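Local coordinates for protein DNA polymerase sliding clamp 2 (PDB 3AIZ) that forms part of a toroidal ring around DNA, a moving platform that tethers DNA polymerase and other processing proteins during replication, at residues D207-T219 / I230-I244. Sequence-based numbering, arbitrary orientation.
Sequences DVFKVTSISQNVT and IEVPTDSGGQLIFWI
Val208 holds CG1 trans to its backbone N (chi1 174°), which sets this methyl over one face of the Phe242 ring, and Ser215 OG, also trans to N (chi1 177°), reaches the carbonyl of Pro233. The first contact belongs to the helix-on-sheet packing of the C-terminal PCNA domain, the second to the loop that leads from the helix back into the sheet: the end of helix 202-211 covers strands 226-233 and 239-244, and the chain then returns as strand 218-223 beside 226-233. The axes of the short segments 207-211 and 239-244 run nearly antiparallel, with 161° between their N-to-C directions. Evidence for a CH-pi contact is that Val208 CG1 stands 4.0 Å from the Phe242 ring centroid, above the face but displaced toward the rim. Farther along, Thr212 CG2 lies 3.7 Å from both Ile230 CG2 and Val232 CG2, while Val232 CG1 is met by Ile214 CG1 and Ser215 CB. Ile214 CD1 and Val211 CG1 converge on Leu240 CD1. Outside the two segments, Leu143 of helix 140-150 touches Phe209, Thr212 and Val218, and Leu15 of helix 9-16 touches Leu240. Within the sheet, strands 218-223 and 226-233 are joined by an antiparallel hydrogen-bonded pair, Thr219 N to Glu231 O at 3.1 Å and Glu231 N to Thr219 O at 2.8 Å. Where the chain turns back into the sheet, Ser215 OG has two roles: it accepts from Asn217 N at 3.1 Å, making an ST turn, and donates to Pro233 O at 2.9 Å, in the carbonyl plane and on a lone pair.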
ATOM      1  N   ASP A 207     -24.796 -20.061  -8.420  1.00 38.41           N
ATOM      2  CA  ASP A 207     -24.528 -18.734  -8.969  1.00 38.94           C
ATOM      3  C   ASP A 207     -25.600 -17.725  -8.574  1.00 36.81           C
ATOM      4  O   ASP A 207     -25.291 -16.629  -8.106  1.00 35.34           O
ATOM      5  CB  ASP A 207     -24.416 -18.797 -10.494  1.00 39.68           C
ATOM      6  CG  ASP A 207     -23.200 -19.573 -10.957  1.00 46.83           C
ATOM      7  OD1 ASP A 207     -22.362 -19.935 -10.104  1.00 49.82           O
ATOM      8  OD2 ASP A 207     -23.082 -19.816 -12.177  1.00 50.84           O
ATOM      9  N   VAL A 208     -26.861 -18.100  -8.772  1.00 32.51           N
ATOM     10  CA  VAL A 208     -27.984 -17.237  -8.428  1.00 33.39           C
ATOM     11  C   VAL A 208     -27.995 -16.901  -6.941  1.00 35.64           C
ATOM     12  O   VAL A 208     -27.994 -15.730  -6.560  1.00 34.82           O
ATOM     13  CB  VAL A 208     -29.330 -17.885  -8.808  1.00 33.41           C
ATOM     14  CG1 VAL A 208     -30.490 -17.038  -8.305  1.00 31.18           C
ATOM     15  CG2 VAL A 208     -29.419 -18.078 -10.312  1.00 34.50           C
ATOM     16  N   PHE A 209     -28.008 -17.935  -6.105  1.00 35.40           N
ATOM     17  CA  PHE A 209     -28.036 -17.761  -4.657  1.00 34.99           C
ATOM     18  C   PHE A 209     -26.952 -16.807  -4.170  1.00 35.29           C
ATOM     19  O   PHE A 209     -27.206 -15.945  -3.328  1.00 35.85           O
ATOM     20  CB  PHE A 209     -27.903 -19.112  -3.953  1.00 34.08           C
ATOM     21  CG  PHE A 209     -29.214 -19.809  -3.730  1.00 36.61           C
ATOM     22  CD1 PHE A 209     -30.283 -19.589  -4.581  1.00 33.61           C
ATOM     23  CD2 PHE A 209     -29.376 -20.687  -2.671  1.00 37.30           C
ATOM     24  CE1 PHE A 209     -31.491 -20.227  -4.377  1.00 34.98           C
ATOM     25  CE2 PHE A 209     -30.581 -21.330  -2.463  1.00 35.60           C
ATOM     26  CZ  PHE A 209     -31.639 -21.100  -3.317  1.00 36.40           C
ATOM     27  N   LYS A 210     -25.746 -16.965  -4.703  1.00 36.55           N
ATOM     28  CA  LYS A 210     -24.620 -16.123  -4.317  1.00 37.63           C
ATOM     29  C   LYS A 210     -24.924 -14.652  -4.590  1.00 38.33           C
ATOM     30  O   LYS A 210     -24.526 -13.773  -3.827  1.00 41.64           O
ATOM     31  CB  LYS A 210     -23.355 -16.558  -5.060  1.00 38.36           C
ATOM     32  CG  LYS A 210     -22.087 -15.833  -4.636  1.00 39.88           C
ATOM     33  CD  LYS A 210     -20.861 -16.460  -5.287  1.00 48.57           C
ATOM     34  CE  LYS A 210     -19.590 -15.691  -4.950  1.00 60.81           C
ATOM     35  NZ  LYS A 210     -19.607 -14.305  -5.504  1.00 59.94           N
ATOM     36  N   VAL A 211     -25.644 -14.397  -5.677  1.00 36.18           N
ATOM     37  CA  VAL A 211     -25.992 -13.038  -6.078  1.00 36.91           C
ATOM     38  C   VAL A 211     -27.053 -12.415  -5.171  1.00 37.62           C
ATOM     39  O   VAL A 211     -27.044 -11.208  -4.930  1.00 37.15           O
ATOM     40  CB  VAL A 211     -26.488 -13.001  -7.540  1.00 37.36           C
ATOM     41  CG1 VAL A 211     -27.099 -11.648  -7.868  1.00 37.15           C
ATOM     42  CG2 VAL A 211     -25.349 -13.325  -8.494  1.00 38.83           C
ATOM     43  N   THR A 212     -27.961 -13.242  -4.664  1.00 35.91           N
ATOM     44  CA  THR A 212     -29.084 -12.753  -3.869  1.00 34.96           C
ATOM     45  C   THR A 212     -28.653 -12.128  -2.544  1.00 37.57           C
ATOM     46  O   THR A 212     -29.488 -11.623  -1.795  1.00 36.53           O
ATOM     47  CB  THR A 212     -30.098 -13.875  -3.573  1.00 35.20           C
ATOM     48  OG1 THR A 212     -29.538 -14.793  -2.625  1.00 37.29           O
ATOM     49  CG2 THR A 212     -30.460 -14.619  -4.848  1.00 32.25           C
ATOM     50  N   SER A 213     -27.356 -12.163  -2.257  1.00 36.14           N
ATOM     51  CA  SER A 213     -26.844 -11.619  -1.002  1.00 36.27           C
ATOM     52  C   SER A 213     -27.012 -10.103  -0.923  1.00 41.29           C
ATOM     53  O   SER A 213     -26.978  -9.523   0.163  1.00 42.88           O
ATOM     54  CB  SER A 213     -25.374 -12.003  -0.801  1.00 37.80           C
ATOM     55  OG  SER A 213     -24.551 -11.435  -1.805  1.00 38.79           O
ATOM     56  N   ILE A 214     -27.200  -9.466  -2.077  1.00 40.25           N
ATOM     57  CA  ILE A 214     -27.375  -8.017  -2.134  1.00 42.59           C
ATOM     58  C   ILE A 214     -28.729  -7.585  -1.575  1.00 44.59           C
ATOM     59  O   ILE A 214     -29.016  -6.392  -1.469  1.00 44.90           O
ATOM     60  CB  ILE A 214     -27.246  -7.485  -3.577  1.00 45.47           C
ATOM     61  CG1 ILE A 214     -28.452  -7.918  -4.416  1.00 40.72           C
ATOM     62  CG2 ILE A 214     -25.939  -7.950  -4.205  1.00 44.78           C
ATOM     63  CD1 ILE A 214     -28.414  -7.421  -5.843  1.00 38.46           C
ATOM     64  N   SER A 215     -29.561  -8.561  -1.227  1.00 40.53           N
ATOM     65  CA  SER A 215     -30.874  -8.282  -0.662  1.00 38.83           C
ATOM     66  C   SER A 215     -31.010  -8.909   0.718  1.00 43.42           C
ATOM     67  O   SER A 215     -30.380  -9.923   1.013  1.00 45.90           O
ATOM     68  CB  SER A 215     -31.978  -8.806  -1.583  1.00 40.80           C
ATOM     69  OG  SER A 215     -33.260  -8.607  -1.012  1.00 41.94           O
ATOM     70  N   GLN A 216     -31.832  -8.297   1.563  1.00 47.35           N
ATOM     71  CA  GLN A 216     -32.078  -8.824   2.898  1.00 46.61           C
ATOM     72  C   GLN A 216     -33.405  -9.568   2.943  1.00 44.30           C
ATOM     73  O   GLN A 216     -33.729 -10.221   3.935  1.00 47.07           O
ATOM     74  CB  GLN A 216     -32.067  -7.699   3.935  1.00 51.32           C
ATOM     75  CG  GLN A 216     -30.689  -7.112   4.199  1.00 60.24           C
ATOM     76  CD  GLN A 216     -30.711  -6.030   5.263  1.00 67.28           C
ATOM     77  OE1 GLN A 216     -31.641  -5.226   5.327  1.00 66.85           O
ATOM     78  NE2 GLN A 216     -29.682  -6.005   6.104  1.00 62.58           N
ATOM     79  N   ASN A 217     -34.168  -9.467   1.862  1.00 42.31           N
ATOM     80  CA  ASN A 217     -35.473 -10.109   1.794  1.00 39.13           C
ATOM     81  C   ASN A 217     -35.709 -10.789   0.452  1.00 39.04           C
ATOM     82  O   ASN A 217     -36.533 -10.343  -0.348  1.00 41.32           O
ATOM     83  CB  ASN A 217     -36.581  -9.098   2.085  1.00 41.78           C
ATOM     84  CG  ASN A 217     -36.472  -8.505   3.475  1.00 47.03           C
ATOM     85  OD1 ASN A 217     -37.022  -9.041   4.437  1.00 46.41           O
ATOM     86  ND2 ASN A 217     -35.752  -7.394   3.591  1.00 45.49           N
ATOM     87  N   VAL A 218     -34.977 -11.872   0.218  1.00 35.96           N
ATOM     88  CA  VAL A 218     -35.112 -12.643  -1.009  1.00 32.12           C
ATOM     89  C   VAL A 218     -36.318 -13.570  -0.925  1.00 34.04           C
ATOM     90  O   VAL A 218     -36.478 -14.304   0.049  1.00 35.95           O
ATOM     91  CB  VAL A 218     -33.855 -13.484  -1.282  1.00 30.47           C
ATOM     92  CG1 VAL A 218     -33.990 -14.229  -2.599  1.00 29.74           C
ATOM     93  CG2 VAL A 218     -32.619 -12.601  -1.290  1.00 33.03           C
ATOM     94  N   THR A 219     -37.168 -13.528  -1.945  1.00 33.27           N
ATOM     95  CA  THR A 219     -38.329 -14.407  -2.007  1.00 31.40           C
ATOM     96  C   THR A 219     -38.084 -15.549  -2.986  1.00 32.44           C
ATOM     97  O   THR A 219     -37.805 -15.321  -4.163  1.00 31.50           O
ATOM     98  CB  THR A 219     -39.603 -13.645  -2.419  1.00 35.03           C
ATOM     99  OG1 THR A 219     -39.924 -12.671  -1.420  1.00 39.81           O
ATOM    100  CG2 THR A 219     -40.775 -14.603  -2.571  1.00 32.25           C
ATOM    101  N   ILE A 230     -36.786 -16.626  -8.031  1.00 30.91           N
ATOM    102  CA  ILE A 230     -36.112 -15.861  -6.987  1.00 32.44           C
ATOM    103  C   ILE A 230     -36.295 -14.360  -7.207  1.00 33.64           C
ATOM    104  O   ILE A 230     -35.987 -13.839  -8.278  1.00 32.49           O
ATOM    105  CB  ILE A 230     -34.602 -16.180  -6.909  1.00 33.72           C
ATOM    106  CG1 ILE A 230     -34.370 -17.617  -6.437  1.00 30.33           C
ATOM    107  CG2 ILE A 230     -33.903 -15.217  -5.967  1.00 33.27           C
ATOM    108  CD1 ILE A 230     -34.567 -18.654  -7.512  1.00 33.15           C
ATOM    109  N   GLU A 231     -36.802 -13.674  -6.189  1.00 32.30           N
ATOM    110  CA  GLU A 231     -36.967 -12.229  -6.245  1.00 32.70           C
ATOM    111  C   GLU A 231     -35.951 -11.550  -5.334  1.00 34.87           C
ATOM    112  O   GLU A 231     -35.899 -11.824  -4.135  1.00 33.75           O
ATOM    113  CB  GLU A 231     -38.385 -11.830  -5.833  1.00 38.26           C
ATOM    114  CG  GLU A 231     -39.487 -12.501  -6.639  1.00 43.85           C
ATOM    115  CD  GLU A 231     -40.872 -12.006  -6.258  1.00 52.65           C
ATOM    116  OE1 GLU A 231     -40.978 -10.875  -5.734  1.00 55.30           O
ATOM    117  OE2 GLU A 231     -41.854 -12.745  -6.485  1.00 51.14           O
ATOM    118  N   VAL A 232     -35.145 -10.665  -5.909  1.00 35.91           N
ATOM    119  CA  VAL A 232     -34.115  -9.960  -5.158  1.00 36.72           C
ATOM    120  C   VAL A 232     -34.405  -8.464  -5.137  1.00 38.47           C
ATOM    121  O   VAL A 232     -33.899  -7.716  -5.973  1.00 38.67           O
ATOM    122  CB  VAL A 232     -32.719 -10.197  -5.766  1.00 35.74           C
ATOM    123  CG1 VAL A 232     -31.646  -9.579  -4.888  1.00 37.37           C
ATOM    124  CG2 VAL A 232     -32.468 -11.685  -5.951  1.00 31.78           C
ATOM    125  N   PRO A 233     -35.226  -8.024  -4.174  1.00 38.11           N
ATOM    126  CA  PRO A 233     -35.636  -6.623  -4.048  1.00 36.90           C
ATOM    127  C   PRO A 233     -34.531  -5.761  -3.453  1.00 39.29           C
ATOM    128  O   PRO A 233     -33.700  -6.260  -2.696  1.00 41.84           O
ATOM    129  CB  PRO A 233     -36.810  -6.687  -3.060  1.00 34.46           C
ATOM    130  CG  PRO A 233     -37.148  -8.145  -2.914  1.00 43.07           C
ATOM    131  CD  PRO A 233     -35.874  -8.872  -3.164  1.00 38.39           C
ATOM    132  N   THR A 234     -34.527  -4.478  -3.797  1.00 37.69           N
ATOM    133  CA  THR A 234     -33.629  -3.521  -3.166  1.00 38.28           C
ATOM    134  C   THR A 234     -34.457  -2.530  -2.359  1.00 38.84           C
ATOM    135  O   THR A 234     -35.676  -2.469  -2.506  1.00 40.61           O
ATOM    136  CB  THR A 234     -32.776  -2.766  -4.201  1.00 39.38           C
ATOM    137  OG1 THR A 234     -33.624  -1.975  -5.041  1.00 40.93           O
ATOM    138  CG2 THR A 234     -31.987  -3.745  -5.057  1.00 36.15           C
ATOM    139  N   ASP A 235     -33.797  -1.756  -1.505  1.00 40.86           N
ATOM    140  CA  ASP A 235     -34.500  -0.809  -0.646  1.00 44.92           C
ATOM    141  C   ASP A 235     -35.009   0.406  -1.419  1.00 44.12           C
ATOM    142  O   ASP A 235     -35.658   1.283  -0.852  1.00 45.53           O
ATOM    143  CB  ASP A 235     -33.605  -0.360   0.513  1.00 48.50           C
ATOM    144  CG  ASP A 235     -33.352  -1.468   1.519  1.00 59.85           C
ATOM    145  OD1 ASP A 235     -34.057  -2.499   1.462  1.00 59.02           O
ATOM    146  OD2 ASP A 235     -32.450  -1.309   2.369  1.00 66.30           O
ATOM    147  N   SER A 236     -34.717   0.451  -2.715  1.00 40.96           N
ATOM    148  CA  SER A 236     -35.117   1.585  -3.540  1.00 44.08           C
ATOM    149  C   SER A 236     -36.094   1.195  -4.650  1.00 43.36           C
ATOM    150  O   SER A 236     -36.492   2.032  -5.461  1.00 39.67           O
ATOM    151  CB  SER A 236     -33.888   2.286  -4.126  1.00 40.86           C
ATOM    152  OG  SER A 236     -33.037   1.362  -4.778  1.00 38.54           O
ATOM    153  N   GLY A 237     -36.480  -0.079  -4.679  1.00 40.19           N
ATOM    154  CA  GLY A 237     -37.461  -0.554  -5.637  1.00 37.51           C
ATOM    155  C   GLY A 237     -36.896  -1.499  -6.680  1.00 37.52           C
ATOM    156  O   GLY A 237     -37.520  -2.505  -7.019  1.00 38.33           O
ATOM    157  N   GLY A 238     -35.715  -1.171  -7.194  1.00 37.82           N
ATOM    158  CA  GLY A 238     -35.046  -2.002  -8.180  1.00 39.28           C
ATOM    159  C   GLY A 238     -35.094  -3.466  -7.792  1.00 40.09           C
ATOM    160  O   GLY A 238     -34.868  -3.820  -6.635  1.00 38.95           O
ATOM    161  N   GLN A 239     -35.378  -4.324  -8.765  1.00 37.09           N
ATOM    162  CA  GLN A 239     -35.658  -5.720  -8.469  1.00 36.55           C
ATOM    163  C   GLN A 239     -34.961  -6.682  -9.424  1.00 36.09           C
ATOM    164  O   GLN A 239     -34.975  -6.490 -10.640  1.00 36.78           O
ATOM    165  CB  GLN A 239     -37.171  -5.952  -8.494  1.00 39.86           C
ATOM    166  CG  GLN A 239     -37.608  -7.347  -8.093  1.00 45.55           C
ATOM    167  CD  GLN A 239     -39.115  -7.460  -7.955  1.00 51.17           C
ATOM    168  OE1 GLN A 239     -39.840  -6.482  -8.141  1.00 44.61           O
ATOM    169  NE2 GLN A 239     -39.592  -8.655  -7.622  1.00 52.11           N
ATOM    170  N   LEU A 240     -34.345  -7.715  -8.859  1.00 37.09           N
ATOM    171  CA  LEU A 240     -33.782  -8.804  -9.647  1.00 35.47           C
ATOM    172  C   LEU A 240     -34.707 -10.009  -9.570  1.00 33.44           C
ATOM    173  O   LEU A 240     -35.200 -10.354  -8.498  1.00 33.51           O
ATOM    174  CB  LEU A 240     -32.387  -9.180  -9.144  1.00 34.97           C
ATOM    175  CG  LEU A 240     -31.200  -8.616  -9.926  1.00 37.80           C
ATOM    176  CD1 LEU A 240     -29.889  -9.007  -9.263  1.00 37.36           C
ATOM    177  CD2 LEU A 240     -31.235  -9.095 -11.367  1.00 36.13           C
ATOM    178  N   ILE A 241     -34.948 -10.642 -10.710  1.00 31.11           N
ATOM    179  CA  ILE A 241     -35.840 -11.791 -10.760  1.00 31.16           C
ATOM    180  C   ILE A 241     -35.217 -12.914 -11.572  1.00 32.83           C
ATOM    181  O   ILE A 241     -34.825 -12.717 -12.722  1.00 32.84           O
ATOM    182  CB  ILE A 241     -37.205 -11.421 -11.370  1.00 36.33           C
ATOM    183  CG1 ILE A 241     -37.843 -10.270 -10.588  1.00 37.22           C
ATOM    184  CG2 ILE A 241     -38.124 -12.634 -11.393  1.00 33.48           C
ATOM    185  CD1 ILE A 241     -39.172  -9.820 -11.141  1.00 40.92           C
ATOM    186  N   PHE A 242     -35.124 -14.093 -10.968  1.00 32.61           N
ATOM    187  CA  PHE A 242     -34.531 -15.242 -11.635  1.00 31.00           C
ATOM    188  C   PHE A 242     -35.549 -16.354 -11.833  1.00 29.71           C
ATOM    189  O   PHE A 242     -36.451 -16.536 -11.019  1.00 32.70           O
ATOM    190  CB  PHE A 242     -33.337 -15.770 -10.839  1.00 31.95           C
ATOM    191  CG  PHE A 242     -32.210 -14.787 -10.713  1.00 31.29           C
ATOM    192  CD1 PHE A 242     -32.120 -13.956  -9.610  1.00 29.40           C
ATOM    193  CD2 PHE A 242     -31.240 -14.699 -11.696  1.00 31.46           C
ATOM    194  CE1 PHE A 242     -31.084 -13.052  -9.490  1.00 30.53           C
ATOM    195  CE2 PHE A 242     -30.201 -13.797 -11.583  1.00 33.26           C
ATOM    196  CZ  PHE A 242     -30.123 -12.972 -10.478  1.00 34.31           C
ATOM    197  N   TRP A 243     -35.397 -17.091 -12.925  1.00 29.63           N
ATOM    198  CA  TRP A 243     -36.209 -18.271 -13.176  1.00 32.46           C
ATOM    199  C   TRP A 243     -35.306 -19.442 -13.535  1.00 32.52           C
ATOM    200  O   TRP A 243     -34.554 -19.380 -14.507  1.00 31.95           O
ATOM    201  CB  TRP A 243     -37.220 -18.016 -14.295  1.00 35.15           C
ATOM    202  CG  TRP A 243     -38.401 -17.198 -13.869  1.00 34.84           C
ATOM    203  CD1 TRP A 243     -38.581 -15.859 -14.053  1.00 38.36           C
ATOM    204  CD2 TRP A 243     -39.570 -17.670 -13.189  1.00 36.26           C
ATOM    205  NE1 TRP A 243     -39.790 -15.467 -13.530  1.00 37.85           N
ATOM    206  CE2 TRP A 243     -40.416 -16.560 -12.995  1.00 37.83           C
ATOM    207  CE3 TRP A 243     -39.984 -18.923 -12.727  1.00 36.49           C
ATOM    208  CZ2 TRP A 243     -41.651 -16.666 -12.358  1.00 37.55           C
ATOM    209  CZ3 TRP A 243     -41.209 -19.027 -12.095  1.00 34.79           C
ATOM    210  CH2 TRP A 243     -42.027 -17.904 -11.916  1.00 38.63           C
ATOM    211  N   ILE A 244     -35.378 -20.503 -12.738  1.00 35.27           N
ATOM    212  CA  ILE A 244     -34.549 -21.682 -12.958  1.00 33.96           C
ATOM    213  C   ILE A 244     -35.388 -22.848 -13.463  1.00 32.14           C
ATOM    214  O   ILE A 244     -36.375 -23.230 -12.836  1.00 32.03           O
ATOM    215  CB  ILE A 244     -33.813 -22.116 -11.671  1.00 32.45           C
ATOM    216  CG1 ILE A 244     -32.847 -21.025 -11.198  1.00 32.15           C
ATOM    217  CG2 ILE A 244     -33.054 -23.409 -11.905  1.00 35.81           C
ATOM    218  CD1 ILE A 244     -33.523 -19.844 -10.545  1.00 33.00           C
TER